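Local coordinates for protein 6-phosphogluconate dehydrogenase, NAD-binding (Geobacter metallireducens, PDB 3PEF) that probably interconverts gamma-hydroxybutyrate and succinic semialdehyde, using NADP+ held by a Rossmann-type domain, at residues S95-D98 with P99-Q103; K125-E129 with D130-I134; E146-P149 with G150-K153; V173-M176 with V177-G180; K235-Q238 with K239-L243. The protein carries 2 engineered substitutions. One frame throughout, in Å; residues are numbered along the deposited sequence.

Contact 1 of 5, residues S95-D98 with P99-Q103; sequences STVD and PATSQ. With NAP (NADP nicotinamide-adenine-dinucleotide phosphate), chain I.
Both carboxylate oxygens of Asp98 serve Thr101, three residues on. OD1 accepts the hydroxyl proton of Thr101 OG1 at 2.6 Å, reached on the syn side but 31° out of the carboxylate plane. OD2 takes a weak bond from Thr101 N at 3.2 Å. A water donates to OD2 and accepts from Ala100 N. The carboxylate can turn back over the first helical turn because CG sits between the backbone N and the carbonyl carbon (chi1 58°), while Thr101 OG1 stands beside its own backbone N. With an alanine at Asp98, Thr101 N and OG1 would probably lose their common acceptor, and the threonine hydroxyl would be freer to rotate. The main chain adds a straight bond, Ser102 N to Asp98 O at 3.2 Å, and Ser102 OG is hydrogen-bonded to Glu118 of strand 115-122. Just upstream, Thr96 N donates to ribose oxygen O3D of NADP at 3.1 Å, linking the coenzyme to this turn. Asp98 is thus the N-cap of helix 99-111, where the loop after strand 90-93 enters that helix of the Rossmann-type domain.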
# COMPACT_ATOMS: atom_id res chain seq x y z
N SER A 95 12.89 17.33 -20.85
CA SER A 95 12.01 17.27 -19.68
C SER A 95 11.55 15.85 -19.36
O SER A 95 11.33 15.06 -20.27
CB SER A 95 10.77 18.14 -19.92
OG SER A 95 11.13 19.41 -20.43
N THR A 96 11.35 15.55 -18.08
CA THR A 96 10.72 14.29 -17.71
C THR A 96 9.21 14.42 -17.82
O THR A 96 8.57 15.19 -17.09
CB THR A 96 11.08 13.85 -16.30
OG1 THR A 96 12.50 13.78 -16.20
CG2 THR A 96 10.47 12.46 -16.02
N VAL A 97 8.66 13.64 -18.74
CA VAL A 97 7.29 13.80 -19.18
C VAL A 97 6.79 12.41 -19.56
O VAL A 97 7.59 11.49 -19.70
CB VAL A 97 7.30 14.74 -20.38
CG1 VAL A 97 6.27 14.39 -21.37
CG2 VAL A 97 7.26 16.23 -19.92
N ASP A 98 5.48 12.25 -19.71
CA ASP A 98 4.95 10.94 -20.08
C ASP A 98 5.09 10.75 -21.58
O ASP A 98 5.15 11.73 -22.33
CB ASP A 98 3.48 10.80 -19.67
CG ASP A 98 2.60 11.88 -20.28
OD1 ASP A 98 2.79 13.07 -19.95
OD2 ASP A 98 1.72 11.54 -21.09
N PRO A 99 5.13 9.49 -22.03
CA PRO A 99 5.27 9.18 -23.46
C PRO A 99 4.26 9.93 -24.32
O PRO A 99 4.62 10.42 -25.38
CB PRO A 99 4.98 7.68 -23.54
CG PRO A 99 5.25 7.16 -22.18
CD PRO A 99 4.95 8.28 -21.22
N ALA A 100 3.00 10.00 -23.90
CA ALA A 100 2.02 10.59 -24.80
C ALA A 100 2.25 12.09 -24.97
O ALA A 100 2.00 12.67 -26.04
CB ALA A 100 0.61 10.30 -24.33
N THR A 101 2.75 12.74 -23.92
CA THR A 101 3.09 14.15 -24.05
C THR A 101 4.21 14.38 -25.06
O THR A 101 4.08 15.21 -25.95
CB THR A 101 3.49 14.75 -22.70
OG1 THR A 101 2.35 14.76 -21.85
CG2 THR A 101 4.00 16.16 -22.88
N SER A 102 5.31 13.65 -24.92
CA SER A 102 6.42 13.87 -25.83
C SER A 102 6.05 13.52 -27.28
O SER A 102 6.46 14.20 -28.21
CB SER A 102 7.67 13.11 -25.38
OG SER A 102 7.46 11.73 -25.48
N GLN A 103 5.23 12.48 -27.46
CA GLN A 103 4.80 12.12 -28.81
C GLN A 103 3.93 13.22 -29.44
O GLN A 103 4.08 13.56 -30.61
CB GLN A 103 4.06 10.78 -28.80
CG GLN A 103 4.95 9.59 -28.47
CD GLN A 103 4.16 8.32 -28.18
OE1 GLN A 103 2.99 8.37 -27.81
NE2 GLN A 103 4.79 7.17 -28.37
PA NAP I . 13.35 23.16 -11.50
O1A NAP I . 12.16 23.33 -10.63
O2A NAP I . 14.60 23.73 -10.97
O5B NAP I . 13.06 23.79 -12.95
C5B NAP I . 11.79 23.69 -13.53
C4B NAP I . 11.83 24.51 -14.81
O4B NAP I . 10.58 24.41 -15.45
C3B NAP I . 12.04 26.00 -14.50
O3B NAP I . 12.82 26.50 -15.56
C2B NAP I . 10.63 26.55 -14.60
O2B NAP I . 10.55 27.91 -14.93
C1B NAP I . 10.10 25.70 -15.74
N9A NAP I . 8.64 25.75 -15.80
C8A NAP I . 7.76 25.20 -14.90
N7A NAP I . 6.50 25.48 -15.31
C5A NAP I . 6.57 26.21 -16.44
C6A NAP I . 5.59 26.74 -17.26
N6A NAP I . 4.31 26.56 -16.96
N1A NAP I . 5.95 27.46 -18.37
C2A NAP I . 7.29 27.64 -18.67
N3A NAP I . 8.27 27.10 -17.85
C4A NAP I . 7.91 26.39 -16.76
O3 NAP I . 13.53 21.60 -11.73
PN NAP I . 14.65 20.78 -12.49
O1N NAP I . 15.21 19.77 -11.58
O2N NAP I . 15.57 21.68 -13.20
O5D NAP I . 13.61 20.08 -13.50
C5D NAP I . 13.70 20.13 -14.89
C4D NAP I . 13.33 18.74 -15.41
O4D NAP I . 14.37 17.81 -15.21
C3D NAP I . 12.16 18.15 -14.64
O3D NAP I . 11.40 17.46 -15.61
C2D NAP I . 12.80 17.19 -13.65
O2D NAP I . 11.91 16.15 -13.33
C1D NAP I . 13.94 16.67 -14.49
N1N NAP I . 15.12 16.11 -13.79
C2N NAP I . 15.56 16.65 -12.62
C3N NAP I . 16.70 16.14 -12.00
C7N NAP I . 17.21 16.77 -10.74
O7N NAP I . 18.03 15.99 -9.94
N7N NAP I . 16.90 18.02 -10.36
C4N NAP I . 17.41 15.08 -12.58
C5N NAP I . 16.96 14.56 -13.79
C6N NAP I . 15.83 15.09 -14.40
P2B NAP I . 10.70 29.07 -13.80
O1X NAP I . 10.05 30.31 -14.40
O2X NAP I . 9.99 28.62 -12.56
O3X NAP I . 12.15 29.30 -13.49
O HOH W 1 1.54 8.80 -21.90

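Contact 2 of 5, residues K125-E129 with D130-I134; sequences KKPAE and DGTLI
Lys126 and Asp130 lean across one another on the outer face of the last helical turn. The lysine leaves with CG anti to its backbone N (chi1 -171°) and bends only at the end, so that NZ meets OD2 of Asp130 on its syn lone pair, a salt bridge of 2.8 Å. The aspartate's other oxygen, OD1, shares a water with Glu129 OE1, which bridges two acids of like charge.

On the next side of the turn Pro127 and Thr132 meet at a slant, the methyl CG2 of the threonine pressing on Pro127 CB at 3.5 Å. In the main chain Thr132 N donates to Pro127 O at 2.8 Å, nearly straight, and Gly131 N makes a long, weak bond of 3.4 Å to Ala128 O. With Gly131 at positive phi, a shape that suits glycine, this is a Schellman motif closing helix 125-130.

Leu133 CD2 reaches back against the turn, 3.4 Å from Ala128 N and 3.9 Å from both Pro127 CB and Ala128 CB. Cutting Leu133 down to an alanine is likely to open a gap beside these two residues and leave the helix end less firmly seated. Ala128 and Leu133 also rest on Met12 of helix 11-22, Leu133 touches Val121 of strand 115-122, and the chain runs on into strand 133-139, where Ile134 meets Ala208 of a second subunit.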
# COMPACT_ATOMS: atom_id res chain seq x y z
N LYS A 125 21.73 17.19 -9.78
CA LYS A 125 22.35 18.51 -9.89
C LYS A 125 23.86 18.41 -10.13
O LYS A 125 24.40 19.06 -11.02
CB LYS A 125 22.07 19.34 -8.64
CG LYS A 125 22.66 20.74 -8.68
CD LYS A 125 22.14 21.59 -7.49
CE LYS A 125 22.70 23.02 -7.54
NZ LYS A 125 22.29 23.81 -6.36
N LYS A 126 24.55 17.59 -9.33
CA LYS A 126 26.00 17.48 -9.44
C LYS A 126 26.40 16.92 -10.80
O LYS A 126 27.25 17.50 -11.47
CB LYS A 126 26.60 16.62 -8.31
CG LYS A 126 28.13 16.65 -8.26
CD LYS A 126 28.69 15.50 -7.47
CE LYS A 126 30.15 15.72 -7.11
NZ LYS A 126 30.97 16.19 -8.27
N PRO A 127 25.80 15.79 -11.22
CA PRO A 127 26.10 15.31 -12.57
C PRO A 127 25.75 16.31 -13.69
O PRO A 127 26.44 16.34 -14.71
CB PRO A 127 25.25 14.04 -12.69
CG PRO A 127 25.20 13.53 -11.29
CD PRO A 127 25.10 14.77 -10.41
N ALA A 128 24.69 17.09 -13.52
CA ALA A 128 24.38 18.14 -14.51
C ALA A 128 25.52 19.17 -14.58
O ALA A 128 25.91 19.59 -15.66
CB ALA A 128 23.06 18.81 -14.17
N GLU A 129 26.04 19.55 -13.42
CA GLU A 129 27.14 20.51 -13.33
C GLU A 129 28.44 19.96 -13.94
O GLU A 129 29.16 20.67 -14.65
CB GLU A 129 27.39 20.90 -11.87
CG GLU A 129 26.32 21.77 -11.24
CD GLU A 129 26.43 21.85 -9.70
OE1 GLU A 129 27.25 21.13 -9.11
OE2 GLU A 129 25.69 22.64 -9.09
N ASP A 130 28.73 18.69 -13.68
CA ASP A 130 29.95 18.05 -14.14
C ASP A 130 29.90 17.65 -15.62
O ASP A 130 30.94 17.34 -16.22
CB ASP A 130 30.25 16.80 -13.28
CG ASP A 130 30.42 17.12 -11.79
OD1 ASP A 130 30.63 18.31 -11.42
OD2 ASP A 130 30.36 16.18 -10.97
N GLY A 131 28.71 17.65 -16.20
CA GLY A 131 28.57 17.19 -17.58
C GLY A 131 28.55 15.68 -17.66
O GLY A 131 28.98 15.06 -18.62
N THR A 132 27.97 15.07 -16.64
CA THR A 132 28.13 13.66 -16.40
C THR A 132 26.77 12.91 -16.46
O THR A 132 26.62 11.79 -15.98
CB THR A 132 28.87 13.55 -15.05
OG1 THR A 132 30.23 13.11 -15.28
CG2 THR A 132 28.16 12.70 -14.07
N LEU A 133 25.79 13.54 -17.10
CA LEU A 133 24.43 12.99 -17.21
C LEU A 133 24.39 11.77 -18.12
O LEU A 133 25.20 11.62 -19.03
CB LEU A 133 23.45 14.04 -17.74
CG LEU A 133 23.32 15.36 -16.93
CD1 LEU A 133 22.46 16.35 -17.68
CD2 LEU A 133 22.76 15.11 -15.52
N ILE A 134 23.40 10.91 -17.90
CA ILE A 134 23.07 9.86 -18.85
C ILE A 134 21.87 10.34 -19.68
O ILE A 134 20.84 10.71 -19.12
CB ILE A 134 22.71 8.56 -18.12
CG1 ILE A 134 23.83 8.19 -17.14
CG2 ILE A 134 22.45 7.43 -19.11
CD1 ILE A 134 23.39 7.23 -16.07
O HOH W 2 29.75 19.98 -9.28

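Contact 3 of 5, residues E146-P149 with G150-K153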
# COMPACT_ATOMS: atom_id res chain seq x y z
N GLU A 146 22.88 15.29 -35.03
CA GLU A 146 23.16 16.71 -35.05
C GLU A 146 23.34 17.31 -33.64
O GLU A 146 24.15 18.21 -33.45
CB GLU A 146 22.08 17.47 -35.82
CG GLU A 146 22.41 18.93 -36.03
CD GLU A 146 21.46 19.61 -37.00
OE1 GLU A 146 21.42 20.86 -37.00
OE2 GLU A 146 20.77 18.90 -37.75
N ALA A 147 22.59 16.81 -32.67
CA ALA A 147 22.67 17.35 -31.32
C ALA A 147 23.84 16.76 -30.53
O ALA A 147 24.22 17.27 -29.48
CB ALA A 147 21.36 17.14 -30.57
N MET A 148 24.41 15.68 -31.04
CA MET A 148 25.46 14.95 -30.32
C MET A 148 26.58 15.83 -29.74
O MET A 148 27.02 15.60 -28.62
CB MET A 148 26.06 13.85 -31.20
CG MET A 148 26.93 12.86 -30.42
SD MET A 148 26.03 12.06 -29.07
CE MET A 148 24.95 10.96 -29.98
N PRO A 149 27.05 16.83 -30.50
CA PRO A 149 28.16 17.63 -29.95
C PRO A 149 27.75 18.35 -28.69
O PRO A 149 28.58 18.60 -27.81
CB PRO A 149 28.45 18.64 -31.07
CG PRO A 149 27.96 17.99 -32.30
CD PRO A 149 26.74 17.20 -31.89
N GLY A 150 26.47 18.69 -28.60
CA GLY A 150 25.91 19.30 -27.40
C GLY A 150 25.72 18.26 -26.31
O GLY A 150 26.12 18.47 -25.17
N PHE A 151 25.09 17.13 -26.65
CA PHE A 151 24.89 16.06 -25.68
C PHE A 151 26.22 15.71 -25.03
O PHE A 151 26.28 15.38 -23.85
CB PHE A 151 24.33 14.79 -26.34
CG PHE A 151 22.86 14.85 -26.70
CD1 PHE A 151 22.39 14.16 -27.81
CD2 PHE A 151 21.96 15.58 -25.94
CE1 PHE A 151 21.05 14.18 -28.16
CE2 PHE A 151 20.60 15.62 -26.29
CZ PHE A 151 20.15 14.91 -27.40
N GLU A 152 27.30 15.77 -25.80
CA GLU A 152 28.61 15.35 -25.30
C GLU A 152 29.21 16.30 -24.29
O GLU A 152 30.09 15.93 -23.51
CB GLU A 152 29.57 15.10 -26.45
CG GLU A 152 29.33 13.75 -27.11
CD GLU A 152 30.32 13.45 -28.21
OE1 GLU A 152 30.95 14.40 -28.72
OE2 GLU A 152 30.46 12.26 -28.57
N LYS A 153 28.75 17.54 -24.28
CA LYS A 153 29.20 18.48 -23.28
C LYS A 153 28.31 18.42 -22.05
O LYS A 153 28.65 18.96 -21.00
CB LYS A 153 29.25 19.91 -23.84
CG LYS A 153 30.25 20.07 -24.99
CD LYS A 153 31.65 19.71 -24.52
CE LYS A 153 32.32 18.66 -25.41
NZ LYS A 153 33.09 17.66 -24.61
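Helix 141-154, which links strands 133-139 and 157-160 in a beta-alpha-beta unit, brings the methyl of Ala147 over one face of the Phe151 ring a turn later. This is a CH-pi contact: Ala147 CB stands 4.2 Å from the ring centroid, 25° off the normal, displaced toward the rim so that CE1 is its closest ring atom at 3.8 Å. The ring lies there because Phe151 CG is anti to its carbonyl carbon (chi1 -75°), which swings it back along the preceding turn.

The helix is kinked here: Pro149 has no N-H to give, and Gly150 N makes only a bent, weak bond to Ala147 O. Ala147 O also takes the regular bond from Phe151 N at 3.0 Å, so one carbonyl serves two donors. Gly150 suits this spot: a beta carbon there would come tight against Ala147 O. Glu152 N bonds Met148 O at 2.8 Å.

Met148 folds at chi2 and chi3 and its SD approaches Phe151 CB at 4.2 Å. The aliphatic part of Glu152 slants past the methionine, with Glu152 CG 3.3 Å from Met148 O.

The helix packs on the sheet. Ala147 touches Val60 and Phe62 of strand 60-63, Phe151 reaches Leu117 and Ala119 of strand 115-122, and Met148, Phe151 and Glu152 all meet Ile158 of strand 157-160.

Contact 4 of 5, residues V173-M176 with V177-G180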
# COMPACT_ATOMS: atom_id res chain seq x y z
N VAL A 173 10.43 4.47 -15.82
CA VAL A 173 10.70 3.20 -15.16
C VAL A 173 11.82 3.33 -14.16
O VAL A 173 11.72 2.93 -13.00
CB VAL A 173 11.09 2.13 -16.19
CG1 VAL A 173 11.83 1.01 -15.51
CG2 VAL A 173 9.84 1.63 -16.91
N VAL A 174 12.92 3.91 -14.63
CA VAL A 174 14.11 4.05 -13.80
C VAL A 174 13.88 4.95 -12.59
O VAL A 174 14.35 4.66 -11.48
CB VAL A 174 15.29 4.53 -14.67
CG1 VAL A 174 16.41 5.05 -13.82
CG2 VAL A 174 15.75 3.39 -15.60
N ASN A 175 13.16 6.05 -12.79
CA ASN A 175 12.87 6.93 -11.66
C ASN A 175 11.90 6.35 -10.65
O ASN A 175 11.92 6.68 -9.47
CB ASN A 175 12.37 8.30 -12.12
CG ASN A 175 13.47 9.31 -12.12
OD1 ASN A 175 14.60 8.98 -12.48
ND2 ASN A 175 13.17 10.53 -11.68
N MET A 176 11.02 5.48 -11.14
CA MET A 176 10.07 4.82 -10.27
C MET A 176 10.80 3.95 -9.25
O MET A 176 10.48 3.99 -8.07
CB MET A 176 9.10 3.95 -11.07
CG MET A 176 7.97 3.42 -10.21
SD MET A 176 6.97 2.24 -11.14
CE MET A 176 8.07 0.82 -11.15
N VAL A 177 11.77 3.17 -9.73
CA VAL A 177 12.60 2.34 -8.87
C VAL A 177 13.37 3.19 -7.86
O VAL A 177 13.45 2.87 -6.68
CB VAL A 177 13.61 1.52 -9.70
CG1 VAL A 177 14.58 0.81 -8.78
CG2 VAL A 177 12.87 0.52 -10.57
N MET A 178 13.93 4.29 -8.34
CA MET A 178 14.67 5.21 -7.47
C MET A 178 13.78 5.82 -6.38
O MET A 178 14.22 5.99 -5.24
CB MET A 178 15.31 6.31 -8.30
CG MET A 178 16.25 7.23 -7.48
SD MET A 178 16.81 8.68 -8.39
CE MET A 178 15.24 9.56 -8.60
N GLY A 179 12.54 6.15 -6.72
CA GLY A 179 11.62 6.71 -5.75
C GLY A 179 11.23 5.70 -4.68
O GLY A 179 11.23 6.02 -3.49
N GLY A 180 10.89 4.48 -5.10
CA GLY A 180 10.59 3.43 -4.16
C GLY A 180 11.78 3.12 -3.27
O GLY A 180 11.64 2.94 -2.05
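Four main-chain bonds join Val173-Met176 to Val177-Gly180, each of the i to i+4 kind expected midway along a continuous alpha-helix. Val177 N reaches Val173 O at 3.3 Å and Met178 N reaches Val174 O at 3.2 Å, both rather long. The next two are shorter: Gly179 N to Asn175 O at 2.9 Å and Gly180 N to Met176 O at 3.0 Å, the last nearly straight at 172°.

Van der Waals contact between side chains rests on Asn175 and Met178, which run side by side and point the same way. Met178 leaves with CG anti to its backbone N (chi1 -173°) and bends only at its last torsion, which lays the methyl CE alongside the amide, 3.8 Å from Asn175 ND2. Gly179 has no side chain to fill its flank, and Met237 of helix 234-251 comes close there, its SD 3.6 Å from Gly179 CA. Val173 and Met176 also pack on Gly188 of a second subunit, and Val174 and Met178 on its Met211.

Polar bonds lead outward from Asn175. OD1 pairs with NZ of Lys171, the predicted catalytic lysine, while ND2 binds a glycerol, probably from the crystallisation liquor, and makes a weak bond to Asp240 OD2. In this almost wholly apolar, buried helical stretch, one amide thus carries the polar chemistry, and its contacts are consistent with a second-shell role that positions Lys171.

Contact 5 of 5, residues K235-Q238 with K239-L243; sequences KHMQ and KDLRL. With NAP (NADP nicotinamide-adenine-dinucleotide phosphate), chain I; GOL (glycerol), chain K.
Lys239 rises from helix 234-251 of the helical C-terminal region, a turn beyond Lys235 and His236, and crosses to the NADP held by the Rossmann-type domain. Its CB packs over the preceding turn, 3.5 Å from Lys235 O, the carbonyl that also accepts Lys239 N. Lys239 CG passes O2 of a glycerol, probably from the crystallisation liquor, at 3.8 Å. The chain then folds at chi2 (-95°) and chi3, which turns CE back past His236 O toward the coenzyme. Several oxygens surround Lys239 NZ and share its three protons: NADP O2D at 3.0 Å, NADP O3D in a weak bond, Asp240 OD1 at 2.8 Å in a salt bridge, the backbone oxygen of Thr96 and, weakly, that of Ala66. The ammonium thus ties the nicotinamide ribose to its own helix and to the turn before helix 99-111.

On the far side of the helix, Met237 CE slants against Leu241 CD1 at 3.9 Å, facing helix 256-270. Arg242 spreads one face of its guanidinium over Lys239 CA and gives NH1 to glycerol O2 at 2.7 Å, while NH2 forms a salt bridge with Asp249 of a third subunit.

His236 uses both nitrogens at its ring edge: ND1 shares a hydrogen bond with glycerol O1, and NE2 donates in the ring plane to phosphate oxygen O1A of NADP, at 2.9 Å and 177°.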
# COMPACT_ATOMS: atom_id res chain seq x y z
N LYS A 235 8.97 17.72 -5.12
CA LYS A 235 7.75 17.81 -5.94
C LYS A 235 7.94 17.10 -7.29
O LYS A 235 7.00 16.51 -7.82
CB LYS A 235 7.32 19.26 -6.15
CG LYS A 235 8.35 20.13 -6.88
CD LYS A 235 7.94 21.63 -6.83
CE LYS A 235 8.96 22.49 -7.62
NZ LYS A 235 8.71 23.95 -7.51
N HIS A 236 9.16 17.16 -7.84
CA HIS A 236 9.44 16.52 -9.13
C HIS A 236 9.53 15.00 -9.01
O HIS A 236 9.10 14.27 -9.93
CB HIS A 236 10.69 17.08 -9.81
CG HIS A 236 10.59 18.55 -10.11
ND1 HIS A 236 9.40 19.17 -10.44
CD2 HIS A 236 11.53 19.52 -10.11
CE1 HIS A 236 9.61 20.46 -10.63
NE2 HIS A 236 10.90 20.70 -10.45
N MET A 237 10.10 14.51 -7.91
CA MET A 237 10.11 13.06 -7.65
C MET A 237 8.67 12.56 -7.63
O MET A 237 8.33 11.54 -8.24
CB MET A 237 10.78 12.74 -6.30
CG MET A 237 10.71 11.26 -5.88
SD MET A 237 11.79 10.17 -6.87
CE MET A 237 10.74 9.66 -8.18
N GLN A 238 7.81 13.30 -6.94
CA GLN A 238 6.42 12.88 -6.80
C GLN A 238 5.70 12.89 -8.15
O GLN A 238 4.89 12.02 -8.44
CB GLN A 238 5.68 13.76 -5.78
CG GLN A 238 4.32 13.20 -5.32
CD GLN A 238 3.16 13.68 -6.18
OE1 GLN A 238 2.94 14.88 -6.31
NE2 GLN A 238 2.43 12.76 -6.76
N LYS A 239 5.99 13.91 -8.96
CA LYS A 239 5.43 14.02 -10.30
C LYS A 239 5.85 12.80 -11.14
O LYS A 239 5.06 12.25 -11.90
CB LYS A 239 5.88 15.33 -10.97
CG LYS A 239 5.54 15.43 -12.47
CD LYS A 239 6.70 14.99 -13.38
CE LYS A 239 7.91 15.88 -13.19
NZ LYS A 239 9.05 15.55 -14.10
N ASP A 240 7.11 12.38 -11.00
CA ASP A 240 7.61 11.22 -11.74
C ASP A 240 6.88 9.95 -11.33
O ASP A 240 6.51 9.14 -12.17
CB ASP A 240 9.12 11.05 -11.57
CG ASP A 240 9.94 12.09 -12.35
OD1 ASP A 240 9.36 12.93 -13.10
OD2 ASP A 240 11.18 12.08 -12.22
N LEU A 241 6.65 9.78 -10.03
CA LEU A 241 5.91 8.63 -9.53
C LEU A 241 4.46 8.67 -10.04
O LEU A 241 3.90 7.66 -10.45
CB LEU A 241 5.96 8.62 -8.00
CG LEU A 241 6.93 7.70 -7.24
CD1 LEU A 241 7.95 6.96 -8.12
CD2 LEU A 241 7.61 8.43 -6.09
N ARG A 242 3.86 9.85 -10.00
CA ARG A 242 2.53 10.05 -10.58
C ARG A 242 2.51 9.52 -12.01
O ARG A 242 1.64 8.74 -12.39
CB ARG A 242 2.22 11.54 -10.59
CG ARG A 242 0.90 11.99 -11.21
CD ARG A 242 0.62 13.41 -10.68
NE ARG A 242 1.38 14.38 -11.42
CZ ARG A 242 1.91 15.52 -10.96
NH1 ARG A 242 2.58 16.26 -11.82
NH2 ARG A 242 1.81 15.92 -9.70
N LEU A 243 3.49 9.94 -12.80
CA LEU A 243 3.52 9.57 -14.21
C LEU A 243 3.78 8.09 -14.45
O LEU A 243 3.27 7.51 -15.42
CB LEU A 243 4.55 10.41 -14.97
CG LEU A 243 4.26 11.91 -15.01
CD1 LEU A 243 5.42 12.56 -15.74
CD2 LEU A 243 2.92 12.23 -15.71
PA NAP I . 13.35 23.16 -11.50
O1A NAP I . 12.16 23.33 -10.63
O2A NAP I . 14.60 23.73 -10.97
O5B NAP I . 13.06 23.79 -12.95
C5B NAP I . 11.79 23.69 -13.53
C4B NAP I . 11.83 24.51 -14.81
O4B NAP I . 10.58 24.41 -15.45
C3B NAP I . 12.04 26.00 -14.50
O3B NAP I . 12.82 26.50 -15.56
C2B NAP I . 10.63 26.55 -14.60
O2B NAP I . 10.55 27.91 -14.93
C1B NAP I . 10.10 25.70 -15.74
N9A NAP I . 8.64 25.75 -15.80
C8A NAP I . 7.76 25.20 -14.90
N7A NAP I . 6.50 25.48 -15.31
C5A NAP I . 6.57 26.21 -16.44
C6A NAP I . 5.59 26.74 -17.26
N6A NAP I . 4.31 26.56 -16.96
N1A NAP I . 5.95 27.46 -18.37
C2A NAP I . 7.29 27.64 -18.67
N3A NAP I . 8.27 27.10 -17.85
C4A NAP I . 7.91 26.39 -16.76
O3 NAP I . 13.53 21.60 -11.73
PN NAP I . 14.65 20.78 -12.49
O1N NAP I . 15.21 19.77 -11.58
O2N NAP I . 15.57 21.68 -13.20
O5D NAP I . 13.61 20.08 -13.50
C5D NAP I . 13.70 20.13 -14.89
C4D NAP I . 13.33 18.74 -15.41
O4D NAP I . 14.37 17.81 -15.21
C3D NAP I . 12.16 18.15 -14.64
O3D NAP I . 11.40 17.46 -15.61
C2D NAP I . 12.80 17.19 -13.65
O2D NAP I . 11.91 16.15 -13.33
C1D NAP I . 13.94 16.67 -14.49
N1N NAP I . 15.12 16.11 -13.79
C2N NAP I . 15.56 16.65 -12.62
C3N NAP I . 16.70 16.14 -12.00
C7N NAP I . 17.21 16.77 -10.74
O7N NAP I . 18.03 15.99 -9.94
N7N NAP I . 16.90 18.02 -10.36
C4N NAP I . 17.41 15.08 -12.58
C5N NAP I . 16.96 14.56 -13.79
C6N NAP I . 15.83 15.09 -14.40
P2B NAP I . 10.70 29.07 -13.80
O1X NAP I . 10.05 30.31 -14.40
O2X NAP I . 9.99 28.62 -12.56
O3X NAP I . 12.15 29.30 -13.49
C1 GOL K . 5.32 19.10 -9.73
O1 GOL K . 6.39 18.89 -10.65
C2 GOL K . 4.03 18.41 -10.21
O2 GOL K . 3.77 18.64 -11.59
C3 GOL K . 2.82 18.72 -9.32
O3 GOL K . 2.20 19.95 -9.62

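In the fold
Contacts 1, 2 and 3 belong to the nucleotide-binding domain, contacts 4 and 5 to the helical C-terminal region, and all five are local, between residues close in sequence. Contacts 1, 4 and 5 are largely buried, 1 and 5 touching the coenzyme, whereas 2 and 3 each keep an exposed side. Both ends of helices occur: contact 1 caps a start with a carboxylate, contact 2 closes an end with a glycine. Contacts 3 to 5 lie within helices, kinked in 3 and regular in 4 and 5. Contacts 1 and 5 touch; contacts 4 and 5 pack helix on helix, centres about 10 Å apart. Contact 3 lies in a helix packed on the sheet, away from the coenzyme.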